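Local coordinates for protein CT_858 (Chlamydia trachomatis, PDB 3DOR) that is a secreted chlamydial protease that probably acts as a serine-type endopeptidase, cutting within protein substrates, at residues B[55-58]-B[59-63]; B[318-321]-B[322-326]; B[350-353]-B[354-357]. All blocks are in the same frame, centred on the assembly; numbering follows the deposited sequence.

Contacts 2 and 3 are neighbours: their centres lie about 11 Å apart, and they meet where Phe320 CG packs 3.6 Å from Leu352 CD2. Contact 1 is remote from both, its nearest atoms about 35 Å from contact 2 and about 29 Å from contact 3, across the centre of the chain. Contact 3 is buried throughout, contact 1 is largely buried, and contact 2 is amphipathic, with one face in the core and one at the surface. Contacts 1 and 2 are regular turns within single helices, 55-67 and 316-330, each with an aromatic-aliphatic pair. In contact 3 helix 346-354 ends in 3-10-type bonds, with a serine hydroxyl sharing a carbonyl.

Contact 1 (B[55-58]-B[59-63]); sequences TSFC and QQVLA
Phe57 and Val61, one helical turn apart, make the main apolar contact in the first turns of helix 55-67. The methyl CG2 of Val61 sits over one face of the Phe57 ring, 4.2 Å from its centroid and 28° off the ring normal, which qualifies as a CH-pi interaction; its closest ring atom is Phe57 CE2, at 3.7 Å. Phe57 places CG opposite its own backbone N (chi1 174°), and this sends the ring along the flank that Val61 shares.

Two further i/i+4 pairs, at other positions round the helix, are polar. The amide of Gln59 crosses the methyl of Thr55, with NE2 of Gln59 3.6 Å from CG2 of Thr55, while that NE2 is hydrogen-bonded to Thr505 O. Thr55 OG1 is bonded to the backbone N of Leu194. Gln60 lays its amide beside the Ser56 carbonyl, but the 3.2 Å approach of Gln60 NE2 to Ser56 O has too poor an angle for a hydrogen bond.

Regular backbone bonds underlie all this, from Gln59 N to Thr55 O (2.8 Å) through Leu62 N to Cys58 O (3.0 Å). The carboxylate of Asp193 takes the amides of Thr55 and Ser56 at the start of the helix. Val61 and Cys58 face helix 36-48, Cys58 and Leu62 pack on helix 2-20, and Gln59 and Ala63 rest on Phe78 of strand 75-78.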
ATOM      1  N   THR B  55      10.289 -12.511 -21.466  1.00 40.98           N
ATOM      2  CA  THR B  55       9.625 -11.620 -20.527  1.00 40.10           C
ATOM      3  C   THR B  55      10.269 -10.233 -20.581  1.00 39.45           C
ATOM      4  O   THR B  55       9.570  -9.222 -20.658  1.00 37.84           O
ATOM      5  CB  THR B  55       9.705 -12.181 -19.091  1.00 40.21           C
ATOM      6  OG1 THR B  55       8.914 -13.374 -19.010  1.00 37.98           O
ATOM      7  CG2 THR B  55       9.190 -11.157 -18.071  1.00 37.58           C
ATOM      8  N   SER B  56      11.598 -10.188 -20.566  1.00 39.17           N
ATOM      9  CA  SER B  56      12.297  -8.914 -20.605  1.00 40.99           C
ATOM     10  C   SER B  56      11.929  -8.132 -21.858  1.00 41.56           C
ATOM     11  O   SER B  56      11.866  -6.898 -21.833  1.00 42.18           O
ATOM     12  CB  SER B  56      13.815  -9.122 -20.513  1.00 41.47           C
ATOM     13  OG  SER B  56      14.262 -10.098 -21.422  1.00 47.33           O
ATOM     14  N   PHE B  57      11.663  -8.844 -22.950  1.00 41.00           N
ATOM     15  CA  PHE B  57      11.277  -8.185 -24.192  1.00 39.80           C
ATOM     16  C   PHE B  57       9.931  -7.499 -24.004  1.00 40.13           C
ATOM     17  O   PHE B  57       9.755  -6.337 -24.373  1.00 41.41           O
ATOM     18  CB  PHE B  57      11.154  -9.189 -25.337  1.00 38.69           C
ATOM     19  CG  PHE B  57      10.620  -8.585 -26.602  1.00 37.33           C
ATOM     20  CD1 PHE B  57      11.455  -7.876 -27.457  1.00 37.96           C
ATOM     21  CD2 PHE B  57       9.262  -8.665 -26.908  1.00 36.27           C
ATOM     22  CE1 PHE B  57      10.946  -7.250 -28.600  1.00 37.08           C
ATOM     23  CE2 PHE B  57       8.745  -8.044 -28.042  1.00 34.08           C
ATOM     24  CZ  PHE B  57       9.589  -7.335 -28.890  1.00 35.14           C
ATOM     25  N   CYS B  58       8.977  -8.234 -23.444  1.00 39.00           N
ATOM     26  CA  CYS B  58       7.646  -7.697 -23.202  1.00 38.94           C
ATOM     27  C   CYS B  58       7.689  -6.561 -22.181  1.00 37.98           C
ATOM     28  O   CYS B  58       6.896  -5.624 -22.252  1.00 37.92           O
ATOM     29  CB  CYS B  58       6.712  -8.810 -22.708  1.00 38.91           C
ATOM     30  SG  CYS B  58       6.391 -10.108 -23.931  1.00 41.01           S
ATOM     31  N   GLN B  59       8.613  -6.646 -21.231  1.00 37.30           N
ATOM     32  CA  GLN B  59       8.734  -5.600 -20.221  1.00 38.26           C
ATOM     33  C   GLN B  59       9.168  -4.309 -20.918  1.00 38.21           C
ATOM     34  O   GLN B  59       8.654  -3.226 -20.625  1.00 38.88           O
ATOM     35  CB  GLN B  59       9.751  -6.009 -19.152  1.00 36.41           C
ATOM     36  CG  GLN B  59       9.375  -7.290 -18.428  1.00 35.98           C
ATOM     37  CD  GLN B  59      10.310  -7.619 -17.282  1.00 37.00           C
ATOM     38  OE1 GLN B  59      11.519  -7.417 -17.377  1.00 36.57           O
ATOM     39  NE2 GLN B  59       9.754  -8.150 -16.198  1.00 35.31           N
ATOM     40  N   GLN B  60      10.111  -4.442 -21.845  1.00 37.35           N
ATOM     41  CA  GLN B  60      10.609  -3.313 -22.618  1.00 36.69           C
ATOM     42  C   GLN B  60       9.466  -2.693 -23.403  1.00 36.10           C
ATOM     43  O   GLN B  60       9.345  -1.472 -23.481  1.00 40.02           O
ATOM     44  CB  GLN B  60      11.695  -3.777 -23.592  1.00 36.99           C
ATOM     45  CG  GLN B  60      13.030  -4.065 -22.945  1.00 36.07           C
ATOM     46  CD  GLN B  60      13.835  -5.086 -23.714  1.00 37.60           C
ATOM     47  OE1 GLN B  60      13.722  -5.185 -24.933  1.00 40.05           O
ATOM     48  NE2 GLN B  60      14.662  -5.850 -23.005  1.00 37.40           N
ATOM     49  N   VAL B  61       8.621  -3.533 -23.987  1.00 33.23           N
ATOM     50  CA  VAL B  61       7.499  -3.026 -24.767  1.00 33.22           C
ATOM     51  C   VAL B  61       6.508  -2.245 -23.917  1.00 33.39           C
ATOM     52  O   VAL B  61       6.019  -1.193 -24.335  1.00 33.90           O
ATOM     53  CB  VAL B  61       6.744  -4.162 -25.484  1.00 31.94           C
ATOM     54  CG1 VAL B  61       5.500  -3.610 -26.168  1.00 30.53           C
ATOM     55  CG2 VAL B  61       7.656  -4.813 -26.509  1.00 32.01           C
ATOM     56  N   LEU B  62       6.206  -2.761 -22.730  1.00 32.86           N
ATOM     57  CA  LEU B  62       5.266  -2.089 -21.836  1.00 33.66           C
ATOM     58  C   LEU B  62       5.883  -0.792 -21.322  1.00 31.89           C
ATOM     59  O   LEU B  62       5.214   0.236 -21.229  1.00 34.13           O
ATOM     60  CB  LEU B  62       4.898  -3.007 -20.661  1.00 34.00           C
ATOM     61  CG  LEU B  62       4.154  -4.293 -21.033  1.00 36.29           C
ATOM     62  CD1 LEU B  62       3.772  -5.060 -19.779  1.00 39.65           C
ATOM     63  CD2 LEU B  62       2.912  -3.954 -21.826  1.00 36.27           C
ATOM     64  N   ALA B  63       7.168  -0.848 -20.998  1.00 31.46           N
ATOM     65  CA  ALA B  63       7.885   0.319 -20.508  1.00 31.61           C
ATOM     66  C   ALA B  63       7.942   1.414 -21.579  1.00 31.93           C
ATOM     67  O   ALA B  63       7.839   2.601 -21.263  1.00 30.70           O
ATOM     68  CB  ALA B  63       9.292  -0.081 -20.081  1.00 28.97           C
TER

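Contact 2 (B[318-321]-B[322-326]); sequences EEFA and KIIQV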
ATOM      1  N   GLU B 318      11.243  21.656  11.415  1.00 24.29           N
ATOM      2  CA  GLU B 318      11.623  22.400  12.616  1.00 26.82           C
ATOM      3  C   GLU B 318      13.039  22.955  12.454  1.00 25.73           C
ATOM      4  O   GLU B 318      13.331  24.080  12.871  1.00 26.82           O
ATOM      5  CB  GLU B 318      11.534  21.509  13.861  1.00 29.16           C
ATOM      6  CG  GLU B 318      10.142  21.545  14.481  1.00 34.98           C
ATOM      7  CD  GLU B 318       9.923  20.491  15.541  1.00 36.80           C
ATOM      8  OE1 GLU B 318      10.842  20.248  16.351  1.00 39.83           O
ATOM      9  OE2 GLU B 318       8.817  19.911  15.570  1.00 40.36           O
ATOM     10  N   GLU B 319      13.918  22.174  11.838  1.00 23.43           N
ATOM     11  CA  GLU B 319      15.271  22.652  11.615  1.00 25.70           C
ATOM     12  C   GLU B 319      15.230  23.777  10.577  1.00 25.84           C
ATOM     13  O   GLU B 319      15.934  24.781  10.708  1.00 27.64           O
ATOM     14  CB  GLU B 319      16.186  21.537  11.104  1.00 26.78           C
ATOM     15  CG  GLU B 319      17.604  22.056  10.840  1.00 31.54           C
ATOM     16  CD  GLU B 319      18.494  21.044  10.158  1.00 35.80           C
ATOM     17  OE1 GLU B 319      18.542  19.891  10.635  1.00 35.26           O
ATOM     18  OE2 GLU B 319      19.156  21.401   9.152  1.00 38.09           O
ATOM     19  N   PHE B 320      14.402  23.597   9.548  1.00 25.29           N
ATOM     20  CA  PHE B 320      14.257  24.591   8.485  1.00 24.92           C
ATOM     21  C   PHE B 320      13.833  25.909   9.135  1.00 25.27           C
ATOM     22  O   PHE B 320      14.376  26.976   8.827  1.00 25.66           O
ATOM     23  CB  PHE B 320      13.193  24.130   7.479  1.00 23.33           C
ATOM     24  CG  PHE B 320      13.077  25.006   6.251  1.00 23.47           C
ATOM     25  CD1 PHE B 320      13.804  24.715   5.105  1.00 21.72           C
ATOM     26  CD2 PHE B 320      12.225  26.100   6.237  1.00 21.99           C
ATOM     27  CE1 PHE B 320      13.680  25.502   3.953  1.00 22.24           C
ATOM     28  CE2 PHE B 320      12.096  26.894   5.086  1.00 24.18           C
ATOM     29  CZ  PHE B 320      12.826  26.588   3.946  1.00 20.21           C
ATOM     30  N   ALA B 321      12.863  25.821  10.041  1.00 25.63           N
ATOM     31  CA  ALA B 321      12.372  26.999  10.746  1.00 25.49           C
ATOM     32  C   ALA B 321      13.521  27.658  11.511  1.00 25.66           C
ATOM     33  O   ALA B 321      13.645  28.877  11.511  1.00 24.33           O
ATOM     34  CB  ALA B 321      11.240  26.613  11.711  1.00 22.81           C
ATOM     35  N   LYS B 322      14.363  26.857  12.159  1.00 27.27           N
ATOM     36  CA  LYS B 322      15.498  27.404  12.912  1.00 30.02           C
ATOM     37  C   LYS B 322      16.448  28.191  11.994  1.00 28.46           C
ATOM     38  O   LYS B 322      16.926  29.275  12.337  1.00 28.43           O
ATOM     39  CB  LYS B 322      16.307  26.281  13.570  1.00 33.56           C
ATOM     40  CG  LYS B 322      15.565  25.406  14.566  1.00 39.69           C
ATOM     41  CD  LYS B 322      15.531  26.038  15.941  1.00 43.50           C
ATOM     42  CE  LYS B 322      14.977  25.065  16.980  1.00 45.05           C
ATOM     43  NZ  LYS B 322      15.838  23.862  17.106  1.00 47.74           N
ATOM     44  N   ILE B 323      16.736  27.621  10.832  1.00 27.41           N
ATOM     45  CA  ILE B 323      17.636  28.264   9.883  1.00 27.16           C
ATOM     46  C   ILE B 323      17.069  29.588   9.379  1.00 25.23           C
ATOM     47  O   ILE B 323      17.778  30.595   9.324  1.00 25.95           O
ATOM     48  CB  ILE B 323      17.930  27.323   8.693  1.00 25.78           C
ATOM     49  CG1 ILE B 323      18.586  26.040   9.212  1.00 27.84           C
ATOM     50  CG2 ILE B 323      18.843  28.011   7.695  1.00 25.90           C
ATOM     51  CD1 ILE B 323      18.532  24.857   8.233  1.00 23.50           C
ATOM     52  N   ILE B 324      15.792  29.598   9.018  1.00 24.75           N
ATOM     53  CA  ILE B 324      15.185  30.826   8.534  1.00 24.47           C
ATOM     54  C   ILE B 324      15.208  31.925   9.598  1.00 26.68           C
ATOM     55  O   ILE B 324      15.451  33.094   9.285  1.00 24.63           O
ATOM     56  CB  ILE B 324      13.740  30.595   8.061  1.00 25.27           C
ATOM     57  CG1 ILE B 324      13.722  29.541   6.950  1.00 26.38           C
ATOM     58  CG2 ILE B 324      13.163  31.901   7.526  1.00 23.83           C
ATOM     59  CD1 ILE B 324      14.624  29.881   5.761  1.00 26.37           C
ATOM     60  N   GLN B 325      14.964  31.566  10.854  1.00 28.07           N
ATOM     61  CA  GLN B 325      15.012  32.572  11.912  1.00 30.65           C
ATOM     62  C   GLN B 325      16.415  33.174  11.958  1.00 28.82           C
ATOM     63  O   GLN B 325      16.573  34.374  12.115  1.00 29.52           O
ATOM     64  CB  GLN B 325      14.647  31.966  13.271  1.00 33.82           C
ATOM     65  CG  GLN B 325      13.153  31.903  13.519  1.00 42.59           C
ATOM     66  CD  GLN B 325      12.803  31.249  14.851  1.00 48.96           C
ATOM     67  OE1 GLN B 325      13.195  30.104  15.119  1.00 51.75           O
ATOM     68  NE2 GLN B 325      12.058  31.969  15.690  1.00 50.02           N
ATOM     69  N   VAL B 326      17.439  32.343  11.815  1.00 28.61           N
ATOM     70  CA  VAL B 326      18.805  32.850  11.806  1.00 26.54           C
ATOM     71  C   VAL B 326      18.998  33.786  10.610  1.00 26.22           C
ATOM     72  O   VAL B 326      19.606  34.847  10.738  1.00 28.56           O
ATOM     73  CB  VAL B 326      19.831  31.704  11.711  1.00 25.87           C
ATOM     74  CG1 VAL B 326      21.225  32.269  11.367  1.00 25.51           C
ATOM     75  CG2 VAL B 326      19.882  30.950  13.041  1.00 29.63           C
TER
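Glu319 and Ile323 meet on one flank of helix 316-330, where the methyl CD1 of Ile323 lies 3.6 Å from the carboxylate oxygen OE2 of Glu319. This oxygen is not left to an apolar partner alone: it is hydrogen-bonded to the amide of Phe276, and OE1 to that of Leu275. Two adjacent backbone N-H groups thus grip the carboxylate and should restrict its rotation. An extended chain, with CG opposite the backbone N (chi1 179°), carries the group out to them, and Ile323 packs on Phe276 beside it.

The main-chain acceptors are satisfied in regular alpha-helical order. The carbonyl of Glu318 receives Lys322 N at 3.0 Å, that of Phe320 receives Ile324 N at 3.0 Å in the straightest bond of the four (N-H...O 167°), and that of Ala321 receives Gln325 N at 3.1 Å. The carbonyl of Glu319 is taken by Ile323 N. Further on, Ile324 O is bonded to Ser328 OG and Val326 O to Asn330 ND2.

Charges at the exposed side do not pair closely: Glu318 OE1 and Lys322 NZ stay 6.2 Å apart. The first torsion of Lys322 (chi1 -60°) sets its CG beside Glu318 O, at 3.1 Å.

On the buried side Phe320 CE2 touches Ile324 CG1 at 3.6 Å, the two side chains slanting across one another. Phe320 and Ala321 also rest on Met355, while Ile324 reaches Tyr453.

This amphipathic helix is the crossover of a beta-alpha-beta unit, linking the adjacent parallel strands 290-297 and 333-337 in the S41 peptidase region, related to the ClpP/crotonase fold.

Contact 3 (B[350-353]-B[354-357]); sequences YALL and SMLT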
ATOM      1  N   TYR B 350       4.378  23.131   1.070  1.00 21.69           N
ATOM      2  CA  TYR B 350       3.586  24.263   1.555  1.00 20.70           C
ATOM      3  C   TYR B 350       4.122  24.820   2.870  1.00 21.19           C
ATOM      4  O   TYR B 350       4.084  26.023   3.094  1.00 22.11           O
ATOM      5  CB  TYR B 350       2.111  23.857   1.732  1.00 20.56           C
ATOM      6  CG  TYR B 350       1.334  23.701   0.437  1.00 20.91           C
ATOM      7  CD1 TYR B 350       1.960  23.850  -0.805  1.00 23.34           C
ATOM      8  CD2 TYR B 350      -0.030  23.406   0.451  1.00 21.63           C
ATOM      9  CE1 TYR B 350       1.248  23.708  -2.001  1.00 23.73           C
ATOM     10  CE2 TYR B 350      -0.749  23.262  -0.731  1.00 23.26           C
ATOM     11  CZ  TYR B 350      -0.104  23.413  -1.954  1.00 23.00           C
ATOM     12  OH  TYR B 350      -0.816  23.257  -3.117  1.00 24.01           O
ATOM     13  N   ALA B 351       4.614  23.949   3.742  1.00 21.89           N
ATOM     14  CA  ALA B 351       5.164  24.395   5.018  1.00 21.40           C
ATOM     15  C   ALA B 351       6.403  25.264   4.782  1.00 21.55           C
ATOM     16  O   ALA B 351       6.565  26.316   5.392  1.00 23.13           O
ATOM     17  CB  ALA B 351       5.527  23.193   5.877  1.00 21.88           C
ATOM     18  N   LEU B 352       7.282  24.821   3.897  1.00 22.30           N
ATOM     19  CA  LEU B 352       8.489  25.581   3.603  1.00 21.79           C
ATOM     20  C   LEU B 352       8.155  26.939   2.998  1.00 22.43           C
ATOM     21  O   LEU B 352       8.753  27.949   3.370  1.00 22.62           O
ATOM     22  CB  LEU B 352       9.402  24.785   2.671  1.00 21.13           C
ATOM     23  CG  LEU B 352       9.818  23.417   3.227  1.00 22.44           C
ATOM     24  CD1 LEU B 352      11.011  22.896   2.416  1.00 22.58           C
ATOM     25  CD2 LEU B 352      10.203  23.534   4.708  1.00 19.18           C
ATOM     26  N   LEU B 353       7.201  26.970   2.069  1.00 23.01           N
ATOM     27  CA  LEU B 353       6.790  28.233   1.464  1.00 22.76           C
ATOM     28  C   LEU B 353       6.223  29.182   2.530  1.00 23.24           C
ATOM     29  O   LEU B 353       6.469  30.392   2.490  1.00 21.24           O
ATOM     30  CB  LEU B 353       5.733  27.986   0.379  1.00 23.69           C
ATOM     31  CG  LEU B 353       6.263  27.390  -0.938  1.00 26.75           C
ATOM     32  CD1 LEU B 353       5.127  26.814  -1.748  1.00 25.09           C
ATOM     33  CD2 LEU B 353       6.986  28.467  -1.739  1.00 23.71           C
ATOM     34  N   SER B 354       5.472  28.634   3.485  1.00 22.20           N
ATOM     35  CA  SER B 354       4.869  29.453   4.535  1.00 23.82           C
ATOM     36  C   SER B 354       5.912  30.198   5.373  1.00 22.49           C
ATOM     37  O   SER B 354       5.607  31.218   5.981  1.00 23.37           O
ATOM     38  CB  SER B 354       3.975  28.601   5.457  1.00 22.48           C
ATOM     39  OG  SER B 354       4.744  27.914   6.424  1.00 26.33           O
ATOM     40  N   MET B 355       7.147  29.714   5.386  1.00 23.40           N
ATOM     41  CA  MET B 355       8.175  30.380   6.165  1.00 23.69           C
ATOM     42  C   MET B 355       9.032  31.336   5.341  1.00 25.57           C
ATOM     43  O   MET B 355       9.947  31.983   5.869  1.00 20.86           O
ATOM     44  CB  MET B 355       9.052  29.339   6.855  1.00 24.89           C
ATOM     45  CG  MET B 355       8.286  28.505   7.884  1.00 25.31           C
ATOM     46  SD  MET B 355       9.323  27.304   8.749  1.00 29.37           S
ATOM     47  CE  MET B 355       8.863  25.809   7.969  1.00 25.99           C
ATOM     48  N   LEU B 356       8.723  31.447   4.053  1.00 24.06           N
ATOM     49  CA  LEU B 356       9.492  32.321   3.180  1.00 24.37           C
ATOM     50  C   LEU B 356       8.708  33.527   2.700  1.00 25.80           C
ATOM     51  O   LEU B 356       9.038  34.119   1.672  1.00 25.32           O
ATOM     52  CB  LEU B 356       9.987  31.537   1.979  1.00 22.71           C
ATOM     53  CG  LEU B 356      10.894  30.355   2.318  1.00 24.11           C
ATOM     54  CD1 LEU B 356      11.095  29.501   1.071  1.00 19.08           C
ATOM     55  CD2 LEU B 356      12.216  30.871   2.858  1.00 18.38           C
ATOM     56  N   THR B 357       7.663  33.886   3.437  1.00 26.12           N
ATOM     57  CA  THR B 357       6.846  35.030   3.059  1.00 26.76           C
ATOM     58  C   THR B 357       6.132  35.636   4.259  1.00 27.67           C
ATOM     59  O   THR B 357       5.926  34.963   5.270  1.00 28.35           O
ATOM     60  CB  THR B 357       5.784  34.633   2.023  1.00 26.28           C
ATOM     61  OG1 THR B 357       5.032  35.794   1.651  1.00 27.75           O
ATOM     62  CG2 THR B 357       4.835  33.582   2.602  1.00 27.49           C
TER
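Ser354 and Ala351 meet in a local contact at the C-terminal end of an alpha-helix, where helix 346-354 of the S41 peptidase region runs out toward strand 361-368 and its bonding shifts from i-to-i-4 to 3-10-type i-to-i-3. Ser354 N still bonds four residues back, to Tyr350 O at 3.0 Å. Met355 N has only a weak bond to Ala351 O, at 3.4 Å, and a shorter one three residues back to Leu352 O at 3.1 Å. Leu356 N likewise goes to Leu353 O at 2.9 Å, its N-H well directed (160°). Both three-back donors, Met355 N and Leu356 N, stand above the planes of the carbonyls they bond.

The Ser354 hydroxyl supplies a second, shorter bond to the weakly held acceptor. With OG between the backbone N and the carbonyl carbon (chi1 81°), it turns back along the helix and donates to Ala351 O at 2.6 Å, so Ala351 O receives the hydroxyl and, weakly, Met355 N. Met355 bends at chi3 and brings CE back to 3.5 Å from Ala351 O, with Leu352 CD2 farther off at 4.2 Å.

Around this turn, Leu356 packs on Ile324 of helix 316-330, and Leu353 and Leu356 meet Phe472 of helix 468-478. Backbone bonds tie Ser354 to His448 and Met355 to Tyr453, and Arg481 NH1 bonds to Leu356 O. At the far end of the contact, the methyl CG2 of Thr357 lies 3.6 Å from Leu353 O.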